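Local coordinates for protein unconventional myosin IB (Entamoeba histolytica, PDB 5XGG) that is a class I myosin whose C-terminal SH3 domain probably binds proline-rich partner sequences, at residues P5-L10 / N53-I58; L21-G26 / W49-Y54; T30-D35 / G45-I50. All coordinates share one frame; numbering follows the deposited sequence.

The three contacts hold together one small SH3 barrel. Contact 1 joins the strands near the two ends of the chain, and contact 3, about 12 Å from it between centres, is nested inside the loop that this pairing closes. Contact 2 has its centre about 8 Å from that of contact 1 and about 10 Å from that of contact 3. It shares Asn53 and Tyr54 with the first and Trp49 and Ile50 with the last. Ala9 CB lies 3.4 Å from Phe23 CD1, joining contacts 1 and 2 in the core, while Val7 packs on Ile31 of contact 3. Pro51 and Tyr54 of contact 2 probably line the ligand groove, as in other SH3 domains.

Contact 1 of 3, residues P5-L10 / N53-I58; sequences PQVKAL and NYVKEI
Gln6 to Leu10 and Tyr54 to Ile58 are paired by four backbone hydrogen bonds, an antiparallel arrangement that ties the start of the domain to its end. Lys8 and Lys56 form the hydrogen-bonded pair: Lys8 N reaches Lys56 O at 2.9 Å, and Lys56 N returns to Lys8 O at 2.9 Å. Further out, Ile58 N donates to Gln6 O at 2.8 Å and Leu10 N to Tyr54 O at 2.8 Å. Beyond the Ile58 bond a water continues the link, accepting from Gln6 N and donating to Ile58 O.

The apolar contacts fall on both faces. On the inner one Val7 and Val55, diagonal neighbours, meet branch against branch, with CG2 of Val7 3.6 Å from CG2 of Val55. Val55 (chi1 -52°) turns CG1 alongside its own backbone N, which leaves that methyl 4.0 Å from Ala9 CA. On the other face the two lysines leave the sheet as long chains whose ends lead away from the opposite strand. Ile58 lays its CD1 against the backbone of the first strand, 3.8 Å from Val7 C, and Leu10 sets CD2 4.1 Å from Lys56 CB.

Strand 6-9 is thus flanked on one side by 55-57, an outermost strand of the sheet, and on the other by strand 28-35, where Pro5 is backbone-bonded to Ile31 and Val7 to Ile29. Gln6 adds a side-chain bond to Thr30 of that same neighbour.

Contact 2 of 3, residues L21-G26 / W49-Y54; sequences LSFKVG and WIPNNY
Phe23 drives its ring from the loop 21-26 into the angle between Ile50 and Tyr54. From CB, directed toward the second segment, CG is set between the backbone N and the carbonyl carbon (chi1 53°), and the side chain crosses that of Ile50 at about a right angle. The two sides of the ring then diverge. On one, CD2 lies 3.9 Å from Ile50 CG2, and CE2 closes on the same methyl at 3.6 Å. On the other, CD1 is packed by Ala9, and CE1 turns towards Tyr54. The tip, CZ, ends 3.8 Å from Tyr54 CB, which sits at the ring's edge and in its plane; Pro51 CD is a looser neighbour at the same rim.

Ile50 CG2 is wedged between two partners, since Leu21 CB lies 3.8 Å from it, the two side chains running side by side. Leu21 N donates to Trp49 O at 2.9 Å, arriving from above the carbonyl plane, and Trp49 is backbone-bonded again to Glu19 of the same loop. Tyr54 N, bonded to Pro51 O, tightens the turn that carries the tyrosine.

This is the characteristic SH3 union of the RT loop with the fourth strand, ending in Pro51, and the 3-10 turn carrying Tyr54; this proline and tyrosine typically line the peptide groove.

Contact 3 of 3, residues T30-D35 / G45-I50; sequences TILEKD and GQEGWI
The indole of Trp49 meets two acidic residues of strand 28-35 through CZ3 and CH2 of its six-membered ring. Both come in obliquely, and both use aliphatic carbons: Asp35 CB stands 3.8 Å from Trp49 CZ3, and Glu33 CG stands 4.0 Å from Trp49 CH2. The carboxylate plane of Glu33 is turned 43° from that of the indole. With CG beside the backbone N (chi1 -62°), the indole is carried over toward strand 28-35.

A further carboxylate, that of Glu47, lies near Leu32. Its chain is extended, and its OE2 comes to 3.5 Å from Leu32 CD1, a packing contact, while its charge is paired with Lys40 on the strand between. Glu33 OE1 and Glu47 OE2, like charges, stay 6.1 Å apart, and the salt bridge to Lys40 would probably soften any repulsion. Deeper in, Ile31 and Ile50 touch tip to tip through their CD1 methyls, at 4.0 Å.

Side chains alone bridge these strands, whose axes come no closer than 8.9 Å and diverge by 52°. Strand 38-43 fills the interval, antiparallel to both, so the contact spans the outer two strands of a three-stranded meander. Such a strongly twisted meander, with its inner isoleucines in the core, is typical of the SH3 barrel.

Contact 1 of 3, residues P5-L10 / N53-I58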
loop_
_atom_site.group_PDB
_atom_site.type_symbol
_atom_site.label_atom_id
_atom_site.label_comp_id
_atom_site.label_asym_id
_atom_site.label_seq_id
_atom_site.Cartn_x
_atom_site.Cartn_y
_atom_site.Cartn_z
ATOM N N PRO A 5 -1.102 2.693 8.721
ATOM C CA PRO A 5 0.206 2.573 8.040
ATOM C C PRO A 5 0.177 3.078 6.600
ATOM O O PRO A 5 -0.891 2.939 5.976
ATOM C CB PRO A 5 0.443 1.105 8.066
ATOM C CG PRO A 5 -0.547 0.513 9.025
ATOM C CD PRO A 5 -1.727 1.399 8.989
ATOM N N GLN A 6 1.266 3.659 6.110
ATOM C CA GLN A 6 1.332 4.064 4.721
ATOM C C GLN A 6 2.602 3.537 4.145
ATOM O O GLN A 6 3.574 3.290 4.922
ATOM C CB GLN A 6 1.292 5.522 4.577
ATOM C CG GLN A 6 -0.143 6.100 4.895
ATOM C CD GLN A 6 -0.181 7.541 4.539
ATOM O OE1 GLN A 6 0.755 8.246 4.938
ATOM N NE2 GLN A 6 -1.181 8.006 3.826
ATOM N N VAL A 7 2.565 3.238 2.859
ATOM C CA VAL A 7 3.687 2.628 2.175
ATOM C C VAL A 7 3.901 3.408 0.902
ATOM O O VAL A 7 3.007 4.072 0.354
ATOM C CB VAL A 7 3.480 1.116 1.818
ATOM C CG1 VAL A 7 3.206 0.262 3.067
ATOM C CG2 VAL A 7 2.377 0.907 0.778
ATOM N N LYS A 8 5.137 3.375 0.430
ATOM C CA LYS A 8 5.488 3.966 -0.886
ATOM C C LYS A 8 5.882 2.856 -1.856
ATOM O O LYS A 8 6.690 1.957 -1.505
ATOM C CB LYS A 8 6.677 4.888 -0.707
ATOM C CG LYS A 8 7.052 5.643 -1.950
ATOM C CD LYS A 8 8.083 6.684 -1.516
ATOM C CE LYS A 8 8.778 7.321 -2.663
ATOM N NZ LYS A 8 9.469 8.555 -2.149
ATOM N N ALA A 9 5.267 2.848 -3.029
ATOM C CA ALA A 9 5.563 1.819 -4.036
ATOM C C ALA A 9 7.014 2.006 -4.543
ATOM O O ALA A 9 7.429 3.094 -4.875
ATOM C CB ALA A 9 4.598 1.952 -5.205
ATOM N N LEU A 10 7.727 0.891 -4.608
ATOM C CA LEU A 10 9.084 0.810 -5.063
ATOM C C LEU A 10 9.081 0.478 -6.593
ATOM O O LEU A 10 10.033 0.852 -7.347
ATOM C CB LEU A 10 9.788 -0.269 -4.326
ATOM C CG LEU A 10 9.940 -0.128 -2.853
ATOM C CD1 LEU A 10 10.571 -1.366 -2.266
ATOM C CD2 LEU A 10 10.677 1.200 -2.532
ATOM N N ASN A 53 5.912 -6.942 -0.965
ATOM C CA ASN A 53 7.283 -6.806 -1.415
ATOM C C ASN A 53 7.469 -5.871 -2.603
ATOM O O ASN A 53 8.615 -5.737 -3.070
ATOM C CB ASN A 53 7.861 -8.190 -1.659
ATOM C CG ASN A 53 7.141 -9.002 -2.757
ATOM O OD1 ASN A 53 6.211 -8.549 -3.371
ATOM N ND2 ASN A 53 7.565 -10.270 -2.932
ATOM N N TYR A 54 6.399 -5.118 -2.993
ATOM C CA TYR A 54 6.485 -4.024 -3.967
ATOM C C TYR A 54 6.597 -2.691 -3.349
ATOM O O TYR A 54 6.785 -1.702 -4.019
ATOM C CB TYR A 54 5.362 -4.040 -5.016
ATOM C CG TYR A 54 5.512 -5.026 -6.098
ATOM C CD1 TYR A 54 5.585 -6.403 -5.836
ATOM C CD2 TYR A 54 5.450 -4.636 -7.446
ATOM C CE1 TYR A 54 5.668 -7.305 -6.901
ATOM C CE2 TYR A 54 5.630 -5.539 -8.494
ATOM C CZ TYR A 54 5.662 -6.868 -8.213
ATOM O OH TYR A 54 5.732 -7.748 -9.269
ATOM N N VAL A 55 6.451 -2.634 -2.033
ATOM C CA VAL A 55 6.395 -1.367 -1.337
ATOM C C VAL A 55 7.260 -1.336 -0.085
ATOM O O VAL A 55 7.795 -2.353 0.318
ATOM C CB VAL A 55 4.924 -1.116 -0.933
ATOM C CG1 VAL A 55 3.943 -1.247 -2.117
ATOM C CG2 VAL A 55 4.480 -1.997 0.230
ATOM N N LYS A 56 7.422 -0.129 0.444
ATOM C CA LYS A 56 8.197 0.131 1.681
ATOM C C LYS A 56 7.413 0.987 2.606
ATOM O O LYS A 56 6.970 2.094 2.234
ATOM C CB LYS A 56 9.488 0.856 1.391
ATOM C CG LYS A 56 10.464 0.796 2.580
ATOM C CD LYS A 56 11.513 1.896 2.471
ATOM C CE LYS A 56 12.752 1.569 3.311
ATOM N NZ LYS A 56 13.360 2.805 3.886
ATOM N N GLU A 57 7.262 0.467 3.815
ATOM C CA GLU A 57 6.439 1.137 4.821
ATOM C C GLU A 57 7.112 2.421 5.196
ATOM O O GLU A 57 8.305 2.451 5.316
ATOM C CB GLU A 57 6.158 0.194 6.010
ATOM C CG GLU A 57 4.976 0.707 6.840
ATOM C CD GLU A 57 4.701 -0.160 8.012
ATOM O OE1 GLU A 57 5.336 -1.268 8.166
ATOM O OE2 GLU A 57 3.823 0.313 8.758
ATOM N N ILE A 58 6.352 3.483 5.405
ATOM C CA ILE A 58 6.897 4.809 5.724
ATOM C C ILE A 58 6.783 4.917 7.219
ATOM O O ILE A 58 5.704 4.794 7.775
ATOM C CB ILE A 58 6.062 5.912 5.075
ATOM C CG1 ILE A 58 6.150 5.858 3.544
ATOM C CG2 ILE A 58 6.496 7.297 5.500
ATOM C CD1 ILE A 58 4.963 6.501 2.847
HETATM O O HOH W 1 3.286 4.274 8.022
#

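Contact 2 of 3, residues L21-G26 / W49-Y54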
loop_
_atom_site.group_PDB
_atom_site.type_symbol
_atom_site.label_atom_id
_atom_site.label_comp_id
_atom_site.label_asym_id
_atom_site.label_seq_id
_atom_site.Cartn_x
_atom_site.Cartn_y
_atom_site.Cartn_z
ATOM N N LEU A 21 -5.158 -4.195 -6.383
ATOM C CA LEU A 21 -4.963 -2.770 -6.655
ATOM C C LEU A 21 -3.717 -2.576 -7.486
ATOM O O LEU A 21 -2.598 -2.932 -7.090
ATOM C CB LEU A 21 -4.908 -2.019 -5.318
ATOM C CG LEU A 21 -4.610 -0.509 -5.342
ATOM C CD1 LEU A 21 -5.760 0.238 -5.954
ATOM C CD2 LEU A 21 -4.305 -0.055 -3.841
ATOM N N SER A 22 -3.850 -1.900 -8.619
ATOM C CA SER A 22 -2.699 -1.421 -9.381
ATOM C C SER A 22 -2.109 -0.122 -8.864
ATOM O O SER A 22 -2.810 0.654 -8.161
ATOM C CB SER A 22 -3.083 -1.190 -10.856
ATOM O OG SER A 22 -3.701 -2.325 -11.449
ATOM N N PHE A 23 -0.830 0.108 -9.188
ATOM C CA PHE A 23 -0.162 1.307 -8.698
ATOM C C PHE A 23 1.130 1.487 -9.483
ATOM O O PHE A 23 1.599 0.589 -10.195
ATOM C CB PHE A 23 0.080 1.264 -7.144
ATOM C CG PHE A 23 0.769 0.064 -6.678
ATOM C CD1 PHE A 23 2.196 0.005 -6.612
ATOM C CD2 PHE A 23 0.027 -1.040 -6.206
ATOM C CE1 PHE A 23 2.834 -1.181 -6.191
ATOM C CE2 PHE A 23 0.692 -2.216 -5.781
ATOM C CZ PHE A 23 2.082 -2.257 -5.745
ATOM N N LYS A 24 1.666 2.699 -9.369
ATOM C CA LYS A 24 2.878 3.091 -10.014
ATOM C C LYS A 24 3.910 3.434 -8.953
ATOM O O LYS A 24 3.574 3.720 -7.809
ATOM C CB LYS A 24 2.554 4.230 -10.992
ATOM C CG LYS A 24 2.546 5.616 -10.461
ATOM C CD LYS A 24 1.817 6.566 -11.444
ATOM C CE LYS A 24 1.746 8.027 -10.910
ATOM N NZ LYS A 24 0.706 8.183 -9.834
ATOM N N VAL A 25 5.158 3.521 -9.361
ATOM C CA VAL A 25 6.266 3.817 -8.501
ATOM C C VAL A 25 6.061 5.153 -7.865
ATOM O O VAL A 25 5.634 6.085 -8.520
ATOM C CB VAL A 25 7.624 3.879 -9.223
ATOM C CG1 VAL A 25 8.696 3.939 -8.187
ATOM C CG2 VAL A 25 7.878 2.650 -10.027
ATOM N N GLY A 26 6.260 5.193 -6.554
ATOM C CA GLY A 26 6.091 6.394 -5.802
ATOM C C GLY A 26 4.759 6.638 -5.161
ATOM O O GLY A 26 4.614 7.629 -4.301
ATOM N N TRP A 49 -6.007 -5.606 -2.850
ATOM C CA TRP A 49 -4.796 -6.197 -2.350
ATOM C C TRP A 49 -3.591 -5.802 -3.211
ATOM O O TRP A 49 -3.635 -5.793 -4.434
ATOM C CB TRP A 49 -4.905 -7.745 -2.325
ATOM C CG TRP A 49 -5.948 -8.240 -1.452
ATOM C CD1 TRP A 49 -7.184 -8.655 -1.838
ATOM C CD2 TRP A 49 -5.917 -8.313 -0.003
ATOM N NE1 TRP A 49 -7.927 -9.024 -0.705
ATOM C CE2 TRP A 49 -7.175 -8.849 0.417
ATOM C CE3 TRP A 49 -4.954 -8.024 0.970
ATOM C CZ2 TRP A 49 -7.507 -8.994 1.770
ATOM C CZ3 TRP A 49 -5.207 -8.288 2.298
ATOM C CH2 TRP A 49 -6.511 -8.737 2.720
ATOM N N ILE A 50 -2.490 -5.615 -2.498
ATOM C CA ILE A 50 -1.183 -5.337 -3.074
ATOM C C ILE A 50 -0.150 -6.277 -2.477
ATOM O O ILE A 50 -0.207 -6.686 -1.333
ATOM C CB ILE A 50 -0.771 -3.890 -2.824
ATOM C CG1 ILE A 50 -0.437 -3.558 -1.316
ATOM C CG2 ILE A 50 -1.786 -2.902 -3.320
ATOM C CD1 ILE A 50 0.107 -2.142 -1.108
ATOM N N PRO A 51 0.845 -6.658 -3.283
ATOM C CA PRO A 51 1.986 -7.427 -2.775
ATOM C C PRO A 51 2.924 -6.577 -1.942
ATOM O O PRO A 51 3.400 -5.529 -2.428
ATOM C CB PRO A 51 2.682 -7.864 -4.083
ATOM C CG PRO A 51 2.281 -6.844 -5.061
ATOM C CD PRO A 51 0.953 -6.326 -4.683
ATOM N N ASN A 52 3.127 -6.963 -0.660
ATOM C CA ASN A 52 3.895 -6.126 0.218
ATOM C C ASN A 52 5.358 -5.993 -0.164
ATOM O O ASN A 52 5.965 -5.071 0.225
ATOM C CB ASN A 52 3.703 -6.539 1.698
ATOM C CG ASN A 52 4.408 -7.861 2.069
ATOM O OD1 ASN A 52 5.407 -8.229 1.511
ATOM N ND2 ASN A 52 3.891 -8.535 3.084
ATOM N N ASN A 53 5.912 -6.942 -0.965
ATOM C CA ASN A 53 7.283 -6.806 -1.415
ATOM C C ASN A 53 7.469 -5.871 -2.603
ATOM O O ASN A 53 8.615 -5.737 -3.070
ATOM C CB ASN A 53 7.861 -8.190 -1.659
ATOM C CG ASN A 53 7.141 -9.002 -2.757
ATOM O OD1 ASN A 53 6.211 -8.549 -3.371
ATOM N ND2 ASN A 53 7.565 -10.270 -2.932
ATOM N N TYR A 54 6.399 -5.118 -2.993
ATOM C CA TYR A 54 6.485 -4.024 -3.967
ATOM C C TYR A 54 6.597 -2.691 -3.349
ATOM O O TYR A 54 6.785 -1.702 -4.019
ATOM C CB TYR A 54 5.362 -4.040 -5.016
ATOM C CG TYR A 54 5.512 -5.026 -6.098
ATOM C CD1 TYR A 54 5.585 -6.403 -5.836
ATOM C CD2 TYR A 54 5.450 -4.636 -7.446
ATOM C CE1 TYR A 54 5.668 -7.305 -6.901
ATOM C CE2 TYR A 54 5.630 -5.539 -8.494
ATOM C CZ TYR A 54 5.662 -6.868 -8.213
ATOM O OH TYR A 54 5.732 -7.748 -9.269
#

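Contact 3 of 3, residues T30-D35 / G45-I50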
loop_
_atom_site.group_PDB
_atom_site.type_symbol
_atom_site.label_atom_id
_atom_site.label_comp_id
_atom_site.label_asym_id
_atom_site.label_seq_id
_atom_site.Cartn_x
_atom_site.Cartn_y
_atom_site.Cartn_z
ATOM N N THR A 30 -2.319 3.719 1.543
ATOM C CA THR A 30 -2.744 3.503 2.922
ATOM C C THR A 30 -3.128 2.051 3.165
ATOM O O THR A 30 -3.834 1.469 2.374
ATOM C CB THR A 30 -3.904 4.479 3.188
ATOM O OG1 THR A 30 -3.426 5.844 2.989
ATOM C CG2 THR A 30 -4.377 4.303 4.646
ATOM N N ILE A 31 -2.723 1.452 4.281
ATOM C CA ILE A 31 -2.909 0.032 4.547
ATOM C C ILE A 31 -4.062 -0.166 5.519
ATOM O O ILE A 31 -4.058 0.385 6.623
ATOM C CB ILE A 31 -1.605 -0.628 5.071
ATOM C CG1 ILE A 31 -0.499 -0.327 4.071
ATOM C CG2 ILE A 31 -1.872 -2.107 5.293
ATOM C CD1 ILE A 31 -0.685 -0.839 2.636
ATOM N N LEU A 32 -5.061 -0.927 5.079
ATOM C CA LEU A 32 -6.285 -1.153 5.858
ATOM C C LEU A 32 -6.248 -2.499 6.614
ATOM O O LEU A 32 -6.985 -2.692 7.613
ATOM C CB LEU A 32 -7.482 -1.100 4.885
ATOM C CG LEU A 32 -7.707 0.123 4.086
ATOM C CD1 LEU A 32 -8.940 -0.131 3.219
ATOM C CD2 LEU A 32 -7.761 1.371 4.960
ATOM N N GLU A 33 -5.426 -3.448 6.167
ATOM C CA GLU A 33 -5.462 -4.803 6.674
ATOM C C GLU A 33 -4.270 -5.536 6.080
ATOM O O GLU A 33 -3.774 -5.109 5.021
ATOM C CB GLU A 33 -6.816 -5.420 6.239
ATOM C CG GLU A 33 -6.977 -6.913 6.249
ATOM C CD GLU A 33 -8.390 -7.267 6.640
ATOM O OE1 GLU A 33 -9.324 -6.659 6.052
ATOM O OE2 GLU A 33 -8.493 -8.065 7.581
ATOM N N LYS A 34 -3.822 -6.592 6.768
ATOM C CA LYS A 34 -2.681 -7.421 6.324
ATOM C C LYS A 34 -3.075 -8.884 6.241
ATOM O O LYS A 34 -3.804 -9.444 7.089
ATOM C CB LYS A 34 -1.478 -7.209 7.216
ATOM C CG LYS A 34 -0.921 -5.829 7.207
ATOM C CD LYS A 34 0.341 -5.793 8.049
ATOM C CE LYS A 34 1.230 -4.593 7.766
ATOM N NZ LYS A 34 0.981 -3.267 8.406
ATOM N N ASP A 35 -2.575 -9.569 5.217
ATOM C CA ASP A 35 -2.749 -11.011 5.091
ATOM C C ASP A 35 -1.467 -11.609 4.539
ATOM O O ASP A 35 -1.378 -11.882 3.344
ATOM C CB ASP A 35 -3.888 -11.332 4.124
ATOM C CG ASP A 35 -4.036 -12.839 3.884
ATOM O OD1 ASP A 35 -3.743 -13.623 4.838
ATOM O OD2 ASP A 35 -4.390 -13.230 2.761
ATOM N N GLY A 45 -9.197 6.501 -3.533
ATOM C CA GLY A 45 -10.531 6.046 -3.406
ATOM C C GLY A 45 -10.797 4.675 -3.925
ATOM O O GLY A 45 -11.980 4.249 -3.961
ATOM N N GLN A 46 -9.733 3.950 -4.253
ATOM C CA GLN A 46 -9.879 2.537 -4.629
ATOM C C GLN A 46 -9.194 1.640 -3.599
ATOM O O GLN A 46 -8.194 2.041 -3.029
ATOM C CB GLN A 46 -9.291 2.278 -6.005
ATOM C CG GLN A 46 -9.964 3.022 -7.125
ATOM C CD GLN A 46 -9.593 2.400 -8.469
ATOM O OE1 GLN A 46 -9.681 1.166 -8.674
ATOM N NE2 GLN A 46 -9.263 3.243 -9.415
ATOM N N GLU A 47 -9.698 0.433 -3.398
ATOM C CA GLU A 47 -9.177 -0.501 -2.344
ATOM C C GLU A 47 -8.936 -1.847 -3.034
ATOM O O GLU A 47 -9.741 -2.284 -3.878
ATOM C CB GLU A 47 -10.200 -0.615 -1.204
ATOM C CG GLU A 47 -9.961 -1.624 -0.128
ATOM C CD GLU A 47 -11.163 -1.828 0.811
ATOM O OE1 GLU A 47 -12.325 -1.528 0.454
ATOM O OE2 GLU A 47 -10.968 -2.586 1.791
ATOM N N GLY A 48 -7.794 -2.430 -2.775
ATOM C CA GLY A 48 -7.532 -3.775 -3.267
ATOM C C GLY A 48 -6.253 -4.330 -2.637
ATOM O O GLY A 48 -5.473 -3.612 -2.008
ATOM N N TRP A 49 -6.007 -5.606 -2.850
ATOM C CA TRP A 49 -4.796 -6.197 -2.350
ATOM C C TRP A 49 -3.591 -5.802 -3.211
ATOM O O TRP A 49 -3.635 -5.793 -4.434
ATOM C CB TRP A 49 -4.905 -7.745 -2.325
ATOM C CG TRP A 49 -5.948 -8.240 -1.452
ATOM C CD1 TRP A 49 -7.184 -8.655 -1.838
ATOM C CD2 TRP A 49 -5.917 -8.313 -0.003
ATOM N NE1 TRP A 49 -7.927 -9.024 -0.705
ATOM C CE2 TRP A 49 -7.175 -8.849 0.417
ATOM C CE3 TRP A 49 -4.954 -8.024 0.970
ATOM C CZ2 TRP A 49 -7.507 -8.994 1.770
ATOM C CZ3 TRP A 49 -5.207 -8.288 2.298
ATOM C CH2 TRP A 49 -6.511 -8.737 2.720
ATOM N N ILE A 50 -2.490 -5.615 -2.498
ATOM C CA ILE A 50 -1.183 -5.337 -3.074
ATOM C C ILE A 50 -0.150 -6.277 -2.477
ATOM O O ILE A 50 -0.207 -6.686 -1.333
ATOM C CB ILE A 50 -0.771 -3.890 -2.824
ATOM C CG1 ILE A 50 -0.437 -3.558 -1.316
ATOM C CG2 ILE A 50 -1.786 -2.902 -3.320
ATOM C CD1 ILE A 50 0.107 -2.142 -1.108
#